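Local coordinates for protein putative NAD-dependent epimerase/dehydratase (Bacillus halodurans, PDB 3E8X) that binds NADP and is probably an NAD(P)-dependent epimerase or dehydratase of the short-chain dehydrogenase/reductase type, its substrate being unknown, at residues Ser79-Phe90 with Glu117-Met128. Numbering follows the deposited sequence. Where two conformers were deposited one is given.
Sequences SHAFASIDAVVF and EAEKRGIKRFIM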
loop_
_atom_site.group_PDB
_atom_site.type_symbol
_atom_site.label_atom_id
_atom_site.label_comp_id
_atom_site.label_asym_id
_atom_site.label_seq_id
_atom_site.Cartn_x
_atom_site.Cartn_y
_atom_site.Cartn_z
ATOM N N SER A 79 8.289 18.892 3.026
ATOM C CA SER A 79 7.236 19.699 3.637
ATOM C C SER A 79 7.318 21.176 3.244
ATOM O O SER A 79 6.298 21.815 3.080
ATOM C CB SER A 79 7.182 19.543 5.170
ATOM O OG SER A 79 8.448 19.636 5.760
ATOM N N HIS A 80 8.524 21.700 3.048
ATOM C CA HIS A 80 8.692 23.096 2.593
ATOM C C HIS A 80 7.906 23.414 1.320
ATOM O O HIS A 80 7.477 24.551 1.129
ATOM C CB HIS A 80 10.180 23.449 2.406
ATOM C CG HIS A 80 10.883 22.637 1.355
ATOM N ND1 HIS A 80 11.276 21.326 1.560
ATOM C CD2 HIS A 80 11.301 22.964 0.106
ATOM C CE1 HIS A 80 11.895 20.881 0.479
ATOM N NE2 HIS A 80 11.919 21.852 -0.418
ATOM N N ALA A 81 7.707 22.397 0.482
ATOM C CA ALA A 81 7.023 22.519 -0.823
ATOM C C ALA A 81 5.583 22.986 -0.700
ATOM O O ALA A 81 5.067 23.582 -1.633
ATOM C CB ALA A 81 7.052 21.186 -1.563
ATOM N N PHE A 82 4.971 22.742 0.463
ATOM C CA PHE A 82 3.528 22.946 0.673
ATOM C C PHE A 82 3.186 24.314 1.255
ATOM O O PHE A 82 2.024 24.599 1.497
ATOM C CB PHE A 82 2.963 21.830 1.538
ATOM C CG PHE A 82 2.805 20.526 0.808
ATOM C CD1 PHE A 82 3.895 19.753 0.495
ATOM C CD2 PHE A 82 1.570 20.066 0.447
ATOM C CE1 PHE A 82 3.742 18.555 -0.210
ATOM C CE2 PHE A 82 1.428 18.862 -0.212
ATOM C CZ PHE A 82 2.522 18.120 -0.543
ATOM N N ALA A 83 4.200 25.161 1.405
ATOM C CA ALA A 83 4.054 26.525 1.912
ATOM C C ALA A 83 3.277 27.400 0.945
ATOM O O ALA A 83 3.517 27.368 -0.263
ATOM C CB ALA A 83 5.427 27.136 2.176
ATOM N N SER A 84 2.349 28.187 1.479
ATOM C CA SER A 84 1.463 29.043 0.663
ATOM C C SER A 84 0.756 28.372 -0.516
ATOM O O SER A 84 0.679 28.946 -1.588
ATOM C CB SER A 84 2.217 30.276 0.191
ATOM O OG SER A 84 2.728 30.978 1.327
ATOM N N ILE A 85 0.165 27.207 -0.293
ATOM C CA ILE A 85 -0.499 26.429 -1.344
ATOM C C ILE A 85 -2.011 26.311 -1.074
ATOM O O ILE A 85 -2.404 26.105 0.037
ATOM C CB ILE A 85 0.169 24.992 -1.477
ATOM C CG1 ILE A 85 1.594 25.075 -2.081
ATOM C CG2 ILE A 85 -0.705 23.979 -2.296
ATOM C CD1 ILE A 85 1.783 25.859 -3.409
ATOM N N ASP A 86 -2.848 26.435 -2.106
ATOM C CA ASP A 86 -4.308 26.326 -1.967
ATOM C C ASP A 86 -4.854 24.966 -2.413
ATOM O O ASP A 86 -5.932 24.572 -1.988
ATOM C CB ASP A 86 -5.014 27.399 -2.824
ATOM C CG ASP A 86 -4.642 28.808 -2.427
ATOM O OD1 ASP A 86 -4.734 29.100 -1.226
ATOM O OD2 ASP A 86 -4.273 29.625 -3.294
ATOM N N ALA A 87 -4.127 24.289 -3.308
ATOM C CA ALA A 87 -4.554 23.001 -3.933
ATOM C C ALA A 87 -3.314 22.197 -4.291
ATOM O O ALA A 87 -2.280 22.767 -4.621
ATOM C CB ALA A 87 -5.441 23.248 -5.168
ATOM N N VAL A 88 -3.414 20.878 -4.187
ATOM C CA VAL A 88 -2.331 19.980 -4.588
ATOM C C VAL A 88 -2.822 19.098 -5.686
ATOM O O VAL A 88 -3.907 18.589 -5.596
ATOM C CB VAL A 88 -1.843 19.068 -3.417
ATOM C CG1 VAL A 88 -0.731 18.103 -3.897
ATOM C CG2 VAL A 88 -1.313 19.913 -2.245
ATOM N N VAL A 89 -2.010 18.921 -6.727
ATOM C CA VAL A 89 -2.299 17.880 -7.753
ATOM C C VAL A 89 -1.155 16.850 -7.654
ATOM O O VAL A 89 0.028 17.201 -7.813
ATOM C CB VAL A 89 -2.414 18.481 -9.171
ATOM C CG1 VAL A 89 -2.532 17.385 -10.257
ATOM C CG2 VAL A 89 -3.640 19.487 -9.177
ATOM N N PHE A 90 -1.508 15.596 -7.345
ATOM C CA PHE A 90 -0.499 14.539 -7.332
ATOM C C PHE A 90 -0.431 13.912 -8.741
ATOM O O PHE A 90 -1.313 13.111 -9.149
ATOM C CB PHE A 90 -0.796 13.482 -6.254
ATOM C CG PHE A 90 0.342 12.497 -6.062
ATOM C CD1 PHE A 90 1.418 12.804 -5.241
ATOM C CD2 PHE A 90 0.391 11.319 -6.785
ATOM C CE1 PHE A 90 2.472 11.907 -5.083
ATOM C CE2 PHE A 90 1.448 10.432 -6.632
ATOM C CZ PHE A 90 2.483 10.733 -5.803
ATOM N N GLU A 117 0.687 15.435 4.434
ATOM C CA GLU A 117 1.206 16.803 4.490
ATOM C C GLU A 117 0.105 17.845 4.205
ATOM O O GLU A 117 0.084 18.857 4.852
ATOM C CB GLU A 117 2.366 16.979 3.523
ATOM C CG GLU A 117 3.041 18.334 3.657
ATOM C CD GLU A 117 3.745 18.509 4.994
ATOM O OE1 GLU A 117 3.814 19.688 5.458
ATOM O OE2 GLU A 117 4.209 17.474 5.560
ATOM N N ALA A 118 -0.792 17.579 3.244
ATOM C CA ALA A 118 -1.939 18.436 2.973
ATOM C C ALA A 118 -2.881 18.525 4.182
ATOM O O ALA A 118 -3.264 19.634 4.553
ATOM C CB ALA A 118 -2.696 18.007 1.695
ATOM N N GLU A 119 -3.223 17.396 4.818
ATOM C CA GLU A 119 -4.016 17.428 6.061
ATOM C C GLU A 119 -3.378 18.245 7.186
ATOM O O GLU A 119 -4.043 19.090 7.811
ATOM C CB GLU A 119 -4.300 16.015 6.561
ATOM C CG GLU A 119 -5.002 15.213 5.496
ATOM C CD GLU A 119 -5.842 14.119 5.999
ATOM O OE1 GLU A 119 -5.281 13.019 6.175
ATOM O OE2 GLU A 119 -7.055 14.350 6.166
ATOM N N LYS A 120 -2.104 17.947 7.446
ATOM C CA LYS A 120 -1.288 18.626 8.432
ATOM C C LYS A 120 -1.390 20.145 8.252
ATOM O O LYS A 120 -1.654 20.886 9.182
ATOM C CB LYS A 120 0.146 18.096 8.245
ATOM C CG LYS A 120 1.227 18.611 9.146
ATOM C CD LYS A 120 2.574 17.918 8.830
ATOM C CE LYS A 120 2.472 16.368 8.847
ATOM N NZ LYS A 120 3.772 15.678 9.192
ATOM N N ARG A 121 -1.187 20.591 7.022
ATOM C CA ARG A 121 -1.230 22.020 6.683
ATOM C C ARG A 121 -2.621 22.647 6.506
ATOM O O ARG A 121 -2.733 23.853 6.504
ATOM C CB ARG A 121 -0.372 22.290 5.453
ATOM C CG ARG A 121 1.131 22.141 5.785
ATOM C CD ARG A 121 1.936 22.701 4.656
ATOM N NE ARG A 121 3.385 22.680 4.856
ATOM C CZ ARG A 121 4.114 23.770 5.114
ATOM N NH1 ARG A 121 3.545 24.973 5.254
ATOM N NH2 ARG A 121 5.425 23.655 5.230
ATOM N N GLY A 122 -3.672 21.849 6.436
ATOM C CA GLY A 122 -5.002 22.381 6.222
ATOM C C GLY A 122 -5.291 22.779 4.773
ATOM O O GLY A 122 -6.206 23.534 4.543
ATOM N N ILE A 123 -4.520 22.247 3.804
ATOM C CA ILE A 123 -4.779 22.461 2.382
ATOM C C ILE A 123 -5.932 21.529 2.010
ATOM O O ILE A 123 -5.791 20.321 2.057
ATOM C CB ILE A 123 -3.531 22.154 1.537
ATOM C CG1 ILE A 123 -2.367 23.052 1.947
ATOM C CG2 ILE A 123 -3.819 22.346 0.025
ATOM C CD1 ILE A 123 -1.013 22.571 1.405
ATOM N N LYS A 124 -7.078 22.072 1.675
ATOM C CA LYS A 124 -8.296 21.258 1.536
ATOM C C LYS A 124 -8.396 20.534 0.180
ATOM O O LYS A 124 -8.856 19.413 0.105
ATOM C CB LYS A 124 -9.568 22.123 1.778
ATOM C CG LYS A 124 -9.674 22.667 3.210
ATOM C CD LYS A 124 -10.510 21.763 4.187
ATOM C CE LYS A 124 -10.231 20.189 4.189
ATOM N NZ LYS A 124 -11.564 19.446 4.118
ATOM N N ARG A 125 -7.950 21.191 -0.865
ATOM C CA ARG A 125 -8.193 20.726 -2.236
ATOM C C ARG A 125 -7.076 19.830 -2.754
ATOM O O ARG A 125 -5.918 20.217 -2.793
ATOM C CB ARG A 125 -8.453 21.935 -3.142
ATOM C CG ARG A 125 -8.940 21.581 -4.540
ATOM C CD ARG A 125 -10.257 20.812 -4.531
ATOM N NE ARG A 125 -10.903 20.689 -5.853
ATOM C CZ ARG A 125 -11.487 19.583 -6.291
ATOM N NH1 ARG A 125 -11.528 18.504 -5.551
ATOM N NH2 ARG A 125 -12.035 19.544 -7.486
ATOM N N PHE A 126 -7.449 18.609 -3.138
ATOM C CA PHE A 126 -6.508 17.606 -3.569
ATOM C C PHE A 126 -7.042 16.868 -4.814
ATOM O O PHE A 126 -8.129 16.259 -4.786
ATOM C CB PHE A 126 -6.230 16.634 -2.426
ATOM C CG PHE A 126 -4.988 15.795 -2.604
ATOM C CD1 PHE A 126 -3.873 16.014 -1.800
ATOM C CD2 PHE A 126 -4.945 14.760 -3.535
ATOM C CE1 PHE A 126 -2.739 15.245 -1.953
ATOM C CE2 PHE A 126 -3.792 13.991 -3.705
ATOM C CZ PHE A 126 -2.689 14.234 -2.906
ATOM N N ILE A 127 -6.275 16.924 -5.899
ATOM C CA ILE A 127 -6.588 16.164 -7.117
ATOM C C ILE A 127 -5.544 15.041 -7.318
ATOM O O ILE A 127 -4.340 15.287 -7.437
ATOM C CB ILE A 127 -6.603 17.091 -8.386
ATOM C CG1 ILE A 127 -7.219 18.491 -8.049
ATOM C CG2 ILE A 127 -7.230 16.348 -9.629
ATOM C CD1 ILE A 127 -8.610 18.459 -7.558
HETATM N N MSE A 128 -6.029 13.802 -7.315
HETATM C CA MSE A 128 -5.245 12.643 -7.596
HETATM C C MSE A 128 -5.345 12.258 -9.079
HETATM O O MSE A 128 -6.433 12.131 -9.643
HETATM C CB MSE A 128 -5.744 11.493 -6.748
HETATM C CG MSE A 128 -5.190 10.157 -7.135
HETATM SE SE MSE A 128 -3.317 10.151 -6.599
HETATM C CE MSE A 128 -3.424 9.949 -4.703
HETATM O O HOH W 1 -7.627 24.511 0.026
#
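Phe82 lays one ring face against the CG methylene of Glu117, a CH-pi contact with CG 3.7 Å from the ring centroid and 17° off its normal. With CG anti to the backbone N (chi1 -173°), the methylene comes over the ring, and the bend at chi2 (66°) turns the carboxylate toward CB of Ser79. There OE1 offers its anti lone pair to NE of Arg121 in a salt bridge of 3.1 Å, one turn further along the helix. The Arg121 guanidinium lies with one face over the backbone of Phe82 and Ala83, and its NH2 makes a weak, bent bond to Ser79 O (3.0 Å). Replacing Glu117 by alanine would probably leave Arg121 without its charged mate, freer to swing off the 3-10 turn, and take the methylene from the Phe82 face. At the edge of that ring, in its plane, sits CD1 of Ile123, which follows the Schellman turn at Gly122 and also packs on CB of Ile85. Beyond it, strands 87-90 and 125-128 pair in parallel: Val88 N bonds Arg125 O, Val88 O receives Ile127 N (2.9 Å), and Phe90 N bonds Ile127 O. Val88 CG1 and Phe90 CB touch the Phe126 ring at CE1 and CZ. The contact closes the beta-alpha-beta unit of strand 87-90, helix 100-121 and strand 125-129 in the Rossmann fold, with strand 23-27 flanking strand 87-90 and helix 145-160 packing on Phe126.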